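Local coordinates for alginate lyase, family PL7 (Zobellia galactanivorans, PDB 4BE3), which probably cleaves alginate by beta-elimination, working from the chain ends as an exolytic polysaccharide lyase of family PL7, at residues 66-71 and 256-261; 14-19 and 34-39; 107-112 and 120-125; 49-54 and 62-67. All blocks are in the same frame, centred on the assembly; numbering follows the deposited sequence.

Contact 1. Residues 66-71 and 256-261. With SRT (S,R meso-tartaric acid), chain C.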
# COMPACT_ATOMS: atom_id res chain seq x y z
N THR A 66 -4.10 -13.59 -20.37
CA THR A 66 -2.67 -13.74 -19.95
C THR A 66 -2.42 -12.40 -19.32
O THR A 66 -2.38 -11.34 -20.08
CB THR A 66 -1.81 -13.94 -21.16
OG1 THR A 66 -2.14 -15.21 -21.74
CG2 THR A 66 -0.32 -13.96 -20.69
N GLU A 67 -2.37 -12.31 -17.97
CA GLU A 67 -2.47 -10.91 -17.41
C GLU A 67 -1.72 -10.96 -16.04
O GLU A 67 -1.90 -11.94 -15.24
CB GLU A 67 -3.99 -10.66 -17.15
CG GLU A 67 -4.27 -9.20 -16.77
CD GLU A 67 -5.73 -8.95 -16.48
OE1 GLU A 67 -6.43 -9.83 -15.85
OE2 GLU A 67 -6.14 -7.81 -16.80
N LEU A 68 -1.05 -9.86 -15.78
CA LEU A 68 -0.36 -9.70 -14.42
C LEU A 68 -1.36 -9.28 -13.39
O LEU A 68 -2.30 -8.49 -13.72
CB LEU A 68 0.62 -8.58 -14.61
CG LEU A 68 1.62 -8.75 -15.69
CD1 LEU A 68 2.58 -7.52 -15.57
CD2 LEU A 68 2.49 -10.03 -15.44
N GLY A 69 -1.16 -9.62 -12.10
CA GLY A 69 -1.97 -9.05 -11.03
C GLY A 69 -0.94 -8.51 -10.01
O GLY A 69 0.09 -9.21 -9.71
N GLN A 70 -1.23 -7.33 -9.53
CA GLN A 70 -0.26 -6.72 -8.57
C GLN A 70 -0.36 -7.48 -7.22
O GLN A 70 -1.46 -7.69 -6.64
CB GLN A 70 -0.67 -5.24 -8.39
CG GLN A 70 0.13 -4.53 -7.33
CD GLN A 70 -0.41 -3.11 -7.20
OE1 GLN A 70 -1.67 -2.88 -7.39
NE2 GLN A 70 0.42 -2.14 -6.72
N LYS A 71 0.84 -7.81 -6.64
CA LYS A 71 0.82 -8.63 -5.38
C LYS A 71 0.39 -7.82 -4.17
O LYS A 71 -0.32 -8.33 -3.31
CB LYS A 71 2.27 -9.06 -5.17
CG LYS A 71 2.69 -10.15 -6.14
CD LYS A 71 4.16 -10.53 -5.84
CE LYS A 71 4.54 -11.63 -6.82
NZ LYS A 71 6.00 -12.04 -6.57
N PHE A 256 -4.00 -3.54 -8.93
CA PHE A 256 -3.96 -3.36 -10.41
C PHE A 256 -3.77 -4.63 -11.13
O PHE A 256 -3.19 -5.61 -10.61
CB PHE A 256 -2.77 -2.46 -10.84
CG PHE A 256 -2.97 -1.01 -10.45
CD1 PHE A 256 -3.98 -0.32 -11.02
CD2 PHE A 256 -2.11 -0.33 -9.52
CE1 PHE A 256 -4.20 1.06 -10.76
CE2 PHE A 256 -2.23 1.08 -9.28
CZ PHE A 256 -3.35 1.76 -9.85
N LYS A 257 -4.23 -4.68 -12.41
CA LYS A 257 -3.88 -5.78 -13.32
C LYS A 257 -3.56 -5.20 -14.70
O LYS A 257 -4.03 -4.09 -15.04
CB LYS A 257 -5.12 -6.72 -13.52
CG LYS A 257 -5.62 -7.24 -12.15
CD LYS A 257 -6.56 -8.49 -12.34
CE LYS A 257 -5.55 -9.62 -12.64
NZ LYS A 257 -6.16 -10.82 -13.27
N LEU A 258 -2.76 -5.92 -15.44
CA LEU A 258 -2.27 -5.36 -16.72
C LEU A 258 -1.97 -6.55 -17.57
O LEU A 258 -1.28 -7.55 -17.09
CB LEU A 258 -0.96 -4.59 -16.40
CG LEU A 258 -0.25 -4.02 -17.64
CD1 LEU A 258 0.47 -2.67 -17.21
CD2 LEU A 258 0.83 -4.94 -18.22
N GLY A 259 -2.27 -6.46 -18.90
CA GLY A 259 -1.85 -7.52 -19.84
C GLY A 259 -2.94 -7.65 -20.95
O GLY A 259 -3.34 -6.58 -21.50
N ALA A 260 -3.34 -8.90 -21.26
CA ALA A 260 -4.38 -9.15 -22.28
C ALA A 260 -5.47 -10.00 -21.65
O ALA A 260 -5.33 -11.22 -21.54
CB ALA A 260 -3.75 -9.84 -23.47
N TYR A 261 -6.58 -9.35 -21.27
CA TYR A 261 -7.71 -10.10 -20.66
C TYR A 261 -8.73 -10.08 -21.80
O TYR A 261 -9.35 -9.02 -22.08
CB TYR A 261 -8.17 -9.24 -19.47
CG TYR A 261 -9.43 -9.76 -18.77
CD1 TYR A 261 -9.86 -11.10 -18.90
CD2 TYR A 261 -10.13 -8.86 -17.90
CE1 TYR A 261 -10.98 -11.54 -18.14
CE2 TYR A 261 -11.23 -9.32 -17.18
CZ TYR A 261 -11.62 -10.60 -17.30
OH TYR A 261 -12.72 -11.00 -16.55
O1 SRT C . -10.32 -12.23 -11.28
O11 SRT C . -8.81 -10.59 -11.87
C1 SRT C . -9.19 -11.68 -11.39
C2 SRT C . -7.91 -12.37 -11.05
O2 SRT C . -6.92 -11.65 -10.28
C3 SRT C . -7.81 -13.84 -11.37
O3 SRT C . -7.41 -13.54 -12.64
C4 SRT C . -6.92 -14.68 -10.58
O4 SRT C . -5.84 -15.08 -11.02
O41 SRT C . -7.16 -14.88 -9.39
O HOH W 1 -4.07 -12.39 -13.29
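Residues 66-70 and 256-258 are neighbouring antiparallel strands, with axes 4.7 Å apart at closest approach and directions 157° apart. Leu68 and Leu258 form a hydrogen-bonded pair. Thr66 pairs in the same way with Ala260, beyond the corner at Gly259. The backbone angles of Gly259 would jam a CB against the preceding carbonyl.

Gln70 extends the pairing with its side chain. Its N donates to Phe256 O, and Phe256 N returns a nearly straight bond (176°) to Gln70 OE1 at 2.9 Å. The amide lies alongside the Phe256 ring, and Trp74 NE1 also donates to OE1.

Leu68 CD1 and Leu258 CD2 meet at 4.1 Å, side by side. They point into the core of the beta jelly roll, where Phe49 and Phe300 of the second sheet meet Leu258.

The other face carries Lys257 and the tartrate. The lysine chain crosses Glu67 at about a right angle and bends at chi3 (77°), which carries NZ past Gly69 to the ligand. Lys257 NZ forms a salt bridge to Glu67 OE1 at 2.8 Å, arriving from above the carboxylate plane. Lys257 NZ also donates to tartrate O11 at 3.0 Å and O3 at 3.1 Å. A water 2.6 Å from Lys257 NZ accepts from it and donates to Glu67 O. These four acceptors must share three ammonium protons. Glu67 OE1 has a second cationic partner in Arg65.

Contact 2. Residues 14-19 and 34-39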
# COMPACT_ATOMS: atom_id res chain seq x y z
N TRP A 14 4.55 -8.32 -9.43
CA TRP A 14 3.40 -8.94 -10.13
C TRP A 14 3.37 -10.45 -10.08
O TRP A 14 4.49 -11.06 -10.13
CB TRP A 14 3.47 -8.60 -11.60
CG TRP A 14 3.43 -7.10 -11.89
CD1 TRP A 14 4.51 -6.30 -12.24
CD2 TRP A 14 2.23 -6.26 -12.11
NE1 TRP A 14 4.09 -5.04 -12.59
CE2 TRP A 14 2.70 -4.96 -12.49
CE3 TRP A 14 0.84 -6.49 -11.97
CZ2 TRP A 14 1.81 -3.88 -12.87
CZ3 TRP A 14 -0.04 -5.41 -12.27
CH2 TRP A 14 0.45 -4.13 -12.70
N LYS A 15 2.17 -11.10 -10.10
CA LYS A 15 2.04 -12.52 -10.36
C LYS A 15 1.31 -12.58 -11.73
O LYS A 15 0.86 -11.48 -12.25
CB LYS A 15 1.18 -13.19 -9.32
CG LYS A 15 -0.25 -12.64 -9.28
CD LYS A 15 -1.05 -13.19 -8.12
CE LYS A 15 -0.56 -12.54 -6.80
NZ LYS A 15 -1.66 -12.78 -5.80
N ILE A 16 1.25 -13.76 -12.32
CA ILE A 16 0.54 -13.84 -13.63
C ILE A 16 -0.43 -15.01 -13.62
O ILE A 16 -0.21 -16.04 -12.90
CB ILE A 16 1.60 -13.91 -14.82
CG1 ILE A 16 0.98 -13.50 -16.22
CG2 ILE A 16 2.17 -15.33 -14.96
CD1 ILE A 16 1.98 -13.22 -17.30
N LEU A 17 -1.50 -14.87 -14.46
CA LEU A 17 -2.28 -16.06 -14.86
C LEU A 17 -2.10 -16.07 -16.41
O LEU A 17 -2.34 -15.00 -17.06
CB LEU A 17 -3.75 -15.86 -14.45
CG LEU A 17 -4.73 -16.87 -15.14
CD1 LEU A 17 -4.24 -18.32 -14.73
CD2 LEU A 17 -6.06 -16.49 -14.54
N LEU A 18 -1.81 -17.22 -17.04
CA LEU A 18 -1.72 -17.34 -18.51
C LEU A 18 -2.98 -17.88 -19.08
O LEU A 18 -3.81 -18.49 -18.32
CB LEU A 18 -0.60 -18.33 -18.87
CG LEU A 18 0.78 -18.01 -18.20
CD1 LEU A 18 1.73 -19.11 -18.75
CD2 LEU A 18 1.37 -16.61 -18.54
N GLY A 19 -3.08 -17.79 -20.41
CA GLY A 19 -4.30 -18.23 -21.14
C GLY A 19 -4.51 -19.74 -21.00
O GLY A 19 -5.63 -20.20 -21.21
N ASP A 34 4.12 -18.48 -26.65
CA ASP A 34 2.66 -18.27 -27.03
C ASP A 34 1.80 -17.60 -25.98
O ASP A 34 0.58 -17.51 -26.25
CB ASP A 34 1.97 -19.60 -27.32
CG ASP A 34 2.45 -20.24 -28.61
OD1 ASP A 34 3.20 -19.57 -29.43
OD2 ASP A 34 2.06 -21.43 -28.74
N PHE A 35 2.33 -17.20 -24.81
CA PHE A 35 1.47 -16.50 -23.82
C PHE A 35 2.17 -15.27 -23.34
O PHE A 35 1.58 -14.22 -23.26
CB PHE A 35 1.15 -17.38 -22.62
CG PHE A 35 0.32 -18.61 -23.04
CD1 PHE A 35 -1.03 -18.49 -23.31
CD2 PHE A 35 0.93 -19.85 -23.15
CE1 PHE A 35 -1.77 -19.63 -23.72
CE2 PHE A 35 0.20 -20.98 -23.56
CZ PHE A 35 -1.13 -20.87 -23.85
N PHE A 36 3.44 -15.42 -22.88
CA PHE A 36 4.01 -14.31 -22.06
C PHE A 36 5.48 -14.31 -22.36
O PHE A 36 6.19 -15.27 -21.94
CB PHE A 36 3.81 -14.55 -20.57
CG PHE A 36 4.48 -13.48 -19.66
CD1 PHE A 36 4.19 -12.08 -19.76
CD2 PHE A 36 5.44 -13.92 -18.71
CE1 PHE A 36 4.81 -11.17 -18.88
CE2 PHE A 36 6.03 -13.01 -17.83
CZ PHE A 36 5.78 -11.67 -17.96
N TYR A 37 5.91 -13.38 -23.19
CA TYR A 37 7.29 -13.52 -23.76
C TYR A 37 7.69 -12.18 -24.31
O TYR A 37 6.94 -11.25 -24.31
CB TYR A 37 7.43 -14.55 -24.88
CG TYR A 37 6.41 -14.38 -26.01
CD1 TYR A 37 5.15 -15.01 -25.89
CD2 TYR A 37 6.69 -13.61 -27.14
CE1 TYR A 37 4.20 -14.88 -26.94
CE2 TYR A 37 5.76 -13.51 -28.19
CZ TYR A 37 4.54 -14.13 -28.07
OH TYR A 37 3.61 -13.97 -29.13
N VAL A 38 8.93 -12.07 -24.75
CA VAL A 38 9.46 -10.77 -25.22
C VAL A 38 9.53 -10.84 -26.74
O VAL A 38 9.89 -11.91 -27.29
CB VAL A 38 10.92 -10.48 -24.71
CG1 VAL A 38 11.43 -9.23 -25.41
CG2 VAL A 38 10.82 -10.27 -23.16
N GLU A 39 9.23 -9.76 -27.44
CA GLU A 39 9.38 -9.71 -28.91
C GLU A 39 10.16 -8.47 -29.18
O GLU A 39 9.95 -7.44 -28.55
CB GLU A 39 7.99 -9.63 -29.70
CG GLU A 39 8.33 -9.94 -31.15
CD GLU A 39 7.22 -10.58 -31.92
OE1 GLU A 39 6.42 -11.47 -31.40
OE2 GLU A 39 7.17 -10.17 -33.10
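Ile16 lays its CD1 methyl over one face of the Phe36 ring. The methyl is 3.5 Å from the ring centroid and 17° off the ring normal, a close CH-pi contact. It sits off centre, and its nearest ring atom is Phe36 CG, 3.4 Å from Ile16 CD1. The isoleucine reaches this far because its chain is extended, with CG1 anti to the backbone N (chi1 -160°) and CD1 carried straight on. The two side chains cross obliquely.

Leu18 approaches differently. It stands at about a right angle to both phenylalanines, and its CD2 methyl meets their CB atoms. Leu18 CD2 lies 3.8 Å from Phe36 CB and 4.2 Å from Phe35 CB, so one methyl fills the fork between the two side chains.

Phe35 and Phe36 are neighbours in sequence but send their rings apart. Phe35 CG is anti to its carbonyl carbon (chi1 -64°). The Phe35 ring therefore lies by Gly19, with CD1 3.6 Å from Gly19 N. A side chain on Gly19 would be tight against this ring. Both phenylalanines face Lys32 in a classic beta bulge.

No hydrogen bond joins the two segments. The Phe36 ring also meets that of Phe49, and Leu17 touches the bound tartrate. Strand 14-17 belongs to the ligand-bearing sheet, and strand 36-41 is one of the two outermost strands of the other within this chain. Apolar side chains meeting between two sheets in this way are typical of a beta sandwich, here the PL7 jelly roll.

Contact 3. Residues 107-112 and 120-125. With SRT (S,R meso-tartaric acid), chain C.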
# COMPACT_ATOMS: atom_id res chain seq x y z
N VAL A 107 -6.82 -4.10 -21.18
CA VAL A 107 -5.39 -3.87 -21.18
C VAL A 107 -4.90 -3.24 -19.83
O VAL A 107 -3.68 -3.11 -19.66
CB VAL A 107 -4.93 -2.96 -22.31
CG1 VAL A 107 -5.26 -3.69 -23.61
CG2 VAL A 107 -5.62 -1.58 -22.28
N GLY A 108 -5.83 -2.94 -18.95
CA GLY A 108 -5.49 -2.52 -17.53
C GLY A 108 -6.71 -2.46 -16.68
O GLY A 108 -7.85 -2.24 -17.23
N GLN A 109 -6.62 -2.76 -15.37
CA GLN A 109 -7.79 -2.70 -14.57
C GLN A 109 -7.38 -2.40 -13.12
O GLN A 109 -6.18 -2.56 -12.79
CB GLN A 109 -8.49 -4.06 -14.44
CG GLN A 109 -8.18 -5.13 -15.31
CD GLN A 109 -8.92 -6.44 -14.95
OE1 GLN A 109 -8.59 -7.47 -15.49
NE2 GLN A 109 -9.85 -6.38 -14.03
N ILE A 110 -8.39 -1.98 -12.35
CA ILE A 110 -8.30 -2.12 -10.86
C ILE A 110 -9.33 -3.24 -10.60
O ILE A 110 -10.50 -3.13 -11.06
CB ILE A 110 -8.72 -0.85 -10.14
CG1 ILE A 110 -7.63 0.21 -10.50
CG2 ILE A 110 -8.86 -1.20 -8.60
CD1 ILE A 110 -8.04 1.57 -9.99
N HIS A 111 -8.91 -4.30 -9.85
CA HIS A 111 -9.86 -5.35 -9.51
C HIS A 111 -9.98 -5.45 -8.02
O HIS A 111 -8.94 -5.39 -7.30
CB HIS A 111 -9.23 -6.61 -10.10
CG HIS A 111 -10.00 -7.85 -9.82
ND1 HIS A 111 -11.13 -8.14 -10.47
CD2 HIS A 111 -9.82 -8.84 -8.87
CE1 HIS A 111 -11.68 -9.31 -9.95
NE2 HIS A 111 -10.86 -9.74 -8.99
N SER A 112 -11.20 -5.62 -7.51
CA SER A 112 -11.37 -5.66 -6.04
C SER A 112 -11.01 -7.13 -5.63
O SER A 112 -11.36 -8.17 -6.28
CB SER A 112 -12.83 -5.14 -5.72
OG SER A 112 -13.01 -5.74 -4.36
N PRO A 120 -13.45 -1.39 -10.26
CA PRO A 120 -13.60 0.01 -10.39
C PRO A 120 -13.18 0.51 -11.84
O PRO A 120 -13.69 1.59 -12.27
CB PRO A 120 -12.56 0.58 -9.32
CG PRO A 120 -12.68 -0.51 -8.29
CD PRO A 120 -12.70 -1.82 -9.06
N ILE A 121 -12.25 -0.20 -12.48
CA ILE A 121 -11.97 0.23 -13.91
C ILE A 121 -11.45 -0.90 -14.68
O ILE A 121 -10.66 -1.75 -14.22
CB ILE A 121 -10.96 1.41 -14.00
CG1 ILE A 121 -10.68 1.70 -15.48
CG2 ILE A 121 -9.59 1.11 -13.30
CD1 ILE A 121 -9.92 3.01 -15.74
N LYS A 122 -11.93 -0.97 -15.99
CA LYS A 122 -11.32 -1.91 -16.92
C LYS A 122 -11.12 -1.00 -18.20
O LYS A 122 -12.08 -0.27 -18.59
CB LYS A 122 -12.27 -3.04 -17.35
CG LYS A 122 -12.36 -4.06 -16.19
CD LYS A 122 -13.14 -5.34 -16.68
CE LYS A 122 -14.63 -5.01 -16.96
NZ LYS A 122 -15.51 -4.45 -15.87
N ILE A 123 -9.92 -0.98 -18.71
CA ILE A 123 -9.64 -0.18 -19.97
C ILE A 123 -9.65 -1.23 -21.08
O ILE A 123 -8.91 -2.23 -21.10
CB ILE A 123 -8.26 0.48 -19.88
CG1 ILE A 123 -8.27 1.46 -18.66
CG2 ILE A 123 -7.90 1.16 -21.17
CD1 ILE A 123 -6.76 2.00 -18.42
N PHE A 124 -10.46 -0.88 -22.13
CA PHE A 124 -10.63 -1.81 -23.28
C PHE A 124 -10.04 -1.20 -24.55
O PHE A 124 -10.09 0.03 -24.73
CB PHE A 124 -12.15 -1.87 -23.58
CG PHE A 124 -12.97 -2.66 -22.60
CD1 PHE A 124 -13.30 -2.16 -21.30
CD2 PHE A 124 -13.51 -3.92 -23.06
CE1 PHE A 124 -14.12 -2.90 -20.43
CE2 PHE A 124 -14.38 -4.59 -22.18
CZ PHE A 124 -14.66 -4.14 -20.91
N TYR A 125 -9.68 -2.11 -25.47
CA TYR A 125 -9.41 -1.70 -26.87
C TYR A 125 -10.38 -2.67 -27.62
O TYR A 125 -10.36 -3.88 -27.39
CB TYR A 125 -7.94 -1.97 -27.24
CG TYR A 125 -7.75 -1.81 -28.75
CD1 TYR A 125 -8.03 -2.86 -29.66
CD2 TYR A 125 -7.34 -0.58 -29.25
CE1 TYR A 125 -7.85 -2.65 -31.01
CE2 TYR A 125 -7.09 -0.36 -30.63
CZ TYR A 125 -7.42 -1.41 -31.47
OH TYR A 125 -7.29 -1.17 -32.85
O1 SRT C . -10.32 -12.23 -11.28
O11 SRT C . -8.81 -10.59 -11.87
C1 SRT C . -9.19 -11.68 -11.39
C2 SRT C . -7.91 -12.37 -11.05
O2 SRT C . -6.92 -11.65 -10.28
C3 SRT C . -7.81 -13.84 -11.37
O3 SRT C . -7.41 -13.54 -12.64
C4 SRT C . -6.92 -14.68 -10.58
O4 SRT C . -5.84 -15.08 -11.02
O41 SRT C . -7.16 -14.88 -9.39
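Beside the Ile110-Ile121 pair, the tartrate lies over one face of the His111 imidazole. Carboxylate atom O11 lies 3.5 Å above the ring plane, over its centre. His111 ND1 is hydrogen-bonded to Glu119, and the Tyr255 ring meets the imidazole with the planes at about 65°.

The strands form a beta hairpin in the ligand-bearing sheet of the jelly roll, their directions 166° apart. Ile110 N donates to Ile121 O at 3.0 Å, and Val107 N to Ile123 O at 2.8 Å. Gln109 and Lys122 are a non-hydrogen-bonded pair between these bonds. The Lys122 chain bends at chi3 and chi4, and its NZ forms salt bridges with Asp153 and Glu119.

His111 points away from residues 120-125, its CG anti to the backbone N (chi1 177°), which places the ring against the ligand. With an alanine here, the tartrate carboxylate would probably lose the flat surface it rests on, and Glu119 its imidazole partner.

The isoleucines occupy the other side of the sheet, facing strands 187-194 and 197-203. Ile121 CG2 comes 3.5 Å from Ile110 CG1, where the two side chains cross obliquely. Val107 CG2 meets Ile123 CG2 at 3.7 Å, at about a right angle. Pro120 lies across Ile110, its CG 3.9 Å from Ile110 CG2, while Pro120 CD comes 3.2 Å from Ile110 O.

Contact 4. Residues 49-54 and 62-67. With SRT (S,R meso-tartaric acid), chain C.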
# COMPACT_ATOMS: atom_id res chain seq x y z
N PHE A 49 1.64 -10.15 -24.30
CA PHE A 49 0.74 -10.97 -23.63
C PHE A 49 -0.22 -11.49 -24.73
O PHE A 49 -0.83 -10.62 -25.49
CB PHE A 49 -0.14 -10.11 -22.69
CG PHE A 49 0.68 -9.50 -21.54
CD1 PHE A 49 1.41 -8.33 -21.75
CD2 PHE A 49 0.69 -10.14 -20.27
CE1 PHE A 49 2.26 -7.79 -20.71
CE2 PHE A 49 1.46 -9.60 -19.22
CZ PHE A 49 2.20 -8.41 -19.45
N LYS A 50 -0.35 -12.80 -24.83
CA LYS A 50 -1.15 -13.34 -25.93
C LYS A 50 -2.07 -14.36 -25.28
O LYS A 50 -1.66 -15.10 -24.33
CB LYS A 50 -0.22 -13.94 -26.92
CG LYS A 50 -1.00 -14.48 -28.20
CD LYS A 50 0.01 -15.19 -29.13
CE LYS A 50 -0.76 -15.53 -30.42
NZ LYS A 50 0.19 -16.03 -31.47
N THR A 51 -3.34 -14.37 -25.69
CA THR A 51 -4.25 -15.33 -25.07
C THR A 51 -5.37 -15.71 -26.08
O THR A 51 -5.86 -14.85 -26.80
CB THR A 51 -4.88 -14.71 -23.79
OG1 THR A 51 -5.81 -15.61 -23.19
CG2 THR A 51 -5.71 -13.38 -24.12
N PRO A 52 -5.83 -16.94 -26.02
CA PRO A 52 -6.89 -17.28 -27.02
C PRO A 52 -8.24 -16.83 -26.49
O PRO A 52 -8.36 -16.36 -25.32
CB PRO A 52 -6.81 -18.87 -26.99
CG PRO A 52 -6.49 -19.15 -25.49
CD PRO A 52 -5.45 -18.11 -25.20
N ASN A 53 -9.29 -16.99 -27.34
CA ASN A 53 -10.60 -16.67 -26.88
C ASN A 53 -11.15 -17.67 -25.83
O ASN A 53 -11.91 -17.31 -24.95
CB ASN A 53 -11.53 -16.81 -28.18
CG ASN A 53 -11.41 -15.62 -29.15
OD1 ASN A 53 -10.69 -14.63 -28.91
ND2 ASN A 53 -12.17 -15.75 -30.32
N SER A 54 -10.68 -18.95 -25.92
CA SER A 54 -11.14 -19.91 -24.97
C SER A 54 -9.92 -20.77 -24.53
O SER A 54 -9.40 -21.56 -25.31
CB SER A 54 -12.29 -20.74 -25.62
OG SER A 54 -12.58 -21.82 -24.77
N SER A 62 -15.60 -15.89 -17.02
CA SER A 62 -15.76 -16.74 -18.26
C SER A 62 -14.71 -16.42 -19.34
O SER A 62 -14.69 -17.07 -20.37
CB SER A 62 -17.08 -16.34 -18.92
OG SER A 62 -18.11 -16.85 -18.13
N ASN A 63 -13.92 -15.36 -19.15
CA ASN A 63 -13.03 -14.91 -20.21
C ASN A 63 -11.59 -15.35 -19.87
O ASN A 63 -11.23 -15.41 -18.62
CB ASN A 63 -13.07 -13.37 -20.27
CG ASN A 63 -14.31 -12.89 -21.04
OD1 ASN A 63 -14.66 -13.51 -22.01
ND2 ASN A 63 -14.91 -11.75 -20.64
N THR A 64 -10.80 -15.63 -20.91
CA THR A 64 -9.45 -16.12 -20.75
C THR A 64 -8.51 -14.95 -20.73
O THR A 64 -8.81 -13.83 -21.32
CB THR A 64 -9.17 -16.98 -21.99
OG1 THR A 64 -10.14 -18.09 -21.93
CG2 THR A 64 -7.73 -17.54 -21.94
N ARG A 65 -7.41 -15.09 -19.96
CA ARG A 65 -6.47 -13.89 -19.94
C ARG A 65 -5.02 -14.42 -19.92
O ARG A 65 -4.81 -15.55 -19.46
CB ARG A 65 -6.73 -13.04 -18.67
CG ARG A 65 -6.26 -13.72 -17.36
CD ARG A 65 -6.80 -12.99 -16.13
NE ARG A 65 -8.25 -13.34 -15.94
CZ ARG A 65 -9.11 -12.51 -15.40
NH1 ARG A 65 -8.75 -11.20 -15.22
NH2 ARG A 65 -10.33 -12.91 -15.06
N THR A 66 -4.10 -13.59 -20.37
CA THR A 66 -2.67 -13.74 -19.95
C THR A 66 -2.42 -12.40 -19.32
O THR A 66 -2.38 -11.34 -20.08
CB THR A 66 -1.81 -13.94 -21.16
OG1 THR A 66 -2.14 -15.21 -21.74
CG2 THR A 66 -0.32 -13.96 -20.69
N GLU A 67 -2.37 -12.31 -17.97
CA GLU A 67 -2.47 -10.91 -17.41
C GLU A 67 -1.72 -10.96 -16.04
O GLU A 67 -1.90 -11.94 -15.24
CB GLU A 67 -3.99 -10.66 -17.15
CG GLU A 67 -4.27 -9.20 -16.77
CD GLU A 67 -5.73 -8.95 -16.48
OE1 GLU A 67 -6.43 -9.83 -15.85
OE2 GLU A 67 -6.14 -7.81 -16.80
O1 SRT C . -10.32 -12.23 -11.28
O11 SRT C . -8.81 -10.59 -11.87
C1 SRT C . -9.19 -11.68 -11.39
C2 SRT C . -7.91 -12.37 -11.05
O2 SRT C . -6.92 -11.65 -10.28
C3 SRT C . -7.81 -13.84 -11.37
O3 SRT C . -7.41 -13.54 -12.64
C4 SRT C . -6.92 -14.68 -10.58
O4 SRT C . -5.84 -15.08 -11.02
O41 SRT C . -7.16 -14.88 -9.39
O HOH W 2 -12.08 -14.94 -23.40
O HOH W 3 -12.88 -17.92 -22.29
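Thr66 OG1 donates a short hydrogen bond to Lys50 O, at 2.6 Å, from above the carbonyl plane (43° out of it). It is the one direct hydrogen bond between the segments, and it lies in the tightly packed part. Thr66 OG1 also meets Thr51 CB at 3.5 Å. Next to it, Thr51 OG1 is pressed to 3.0 Å from Thr64 CG2. This methyl is anti to the Thr64 backbone N and also crosses Pro52, coming 4.0 Å from its CD. Phe49 closes the packed end, its CD2 3.3 Å from Thr66 O.

The far end is looser and wet. Towards Ser54 and the exposed Ser62, Asn53 O and Thr64 meet through water. One water accepts from Thr64 N and lies 2.8 Å from Asn53 O. A second water lies close to Asn53 O, Ser62 O and Thr64 OG1. Gly55 N is a further partner of that hydroxyl.

Arg65 turns its side chain away from residues 49-54. Its NH1 forms a salt bridge with Glu67 OE1 at 2.8 Å, in the guanidinium plane. Tartrate O3 lies 3.3 Å above that plane, over its centre. Tyr261 adds a cation-pi contact. A leucine in place of Arg65 would probably deprive Glu67 of one of its cationic partners and the tartrate of the charged surface it lies against.

Strands 49-52 and 65-67 belong to different sheets, so side chains and water join them instead of paired backbones. This is typical of the interior of a jelly-roll sandwich, with the ligand pocket on the face of one sheet turned away from the sandwich core.

Contacts 1, 3 and 4 each bring one residue to the same tartrate: Lys257, His111 and Arg65. Lys257, Thr60 and Tyr255 hydrogen-bond it, while His111 and Arg65 lie against it. Contacts 1 and 4 share Thr66 and Glu67, with centres about 11 Å apart. Contact 3 is nested in the chain between the two segments of contact 1 and joined to it in the sheet, where Lys257 N lies 2.9 Å from Gln109 O. Strand 14-17 of contact 2 lies next to strand 65-70 in that sheet, and its Leu17 also touches the tartrate. Phe35 O is 2.9 Å from Lys50 N, which ties contact 2 to the second sheet. Contacts 2 and 3 do not touch.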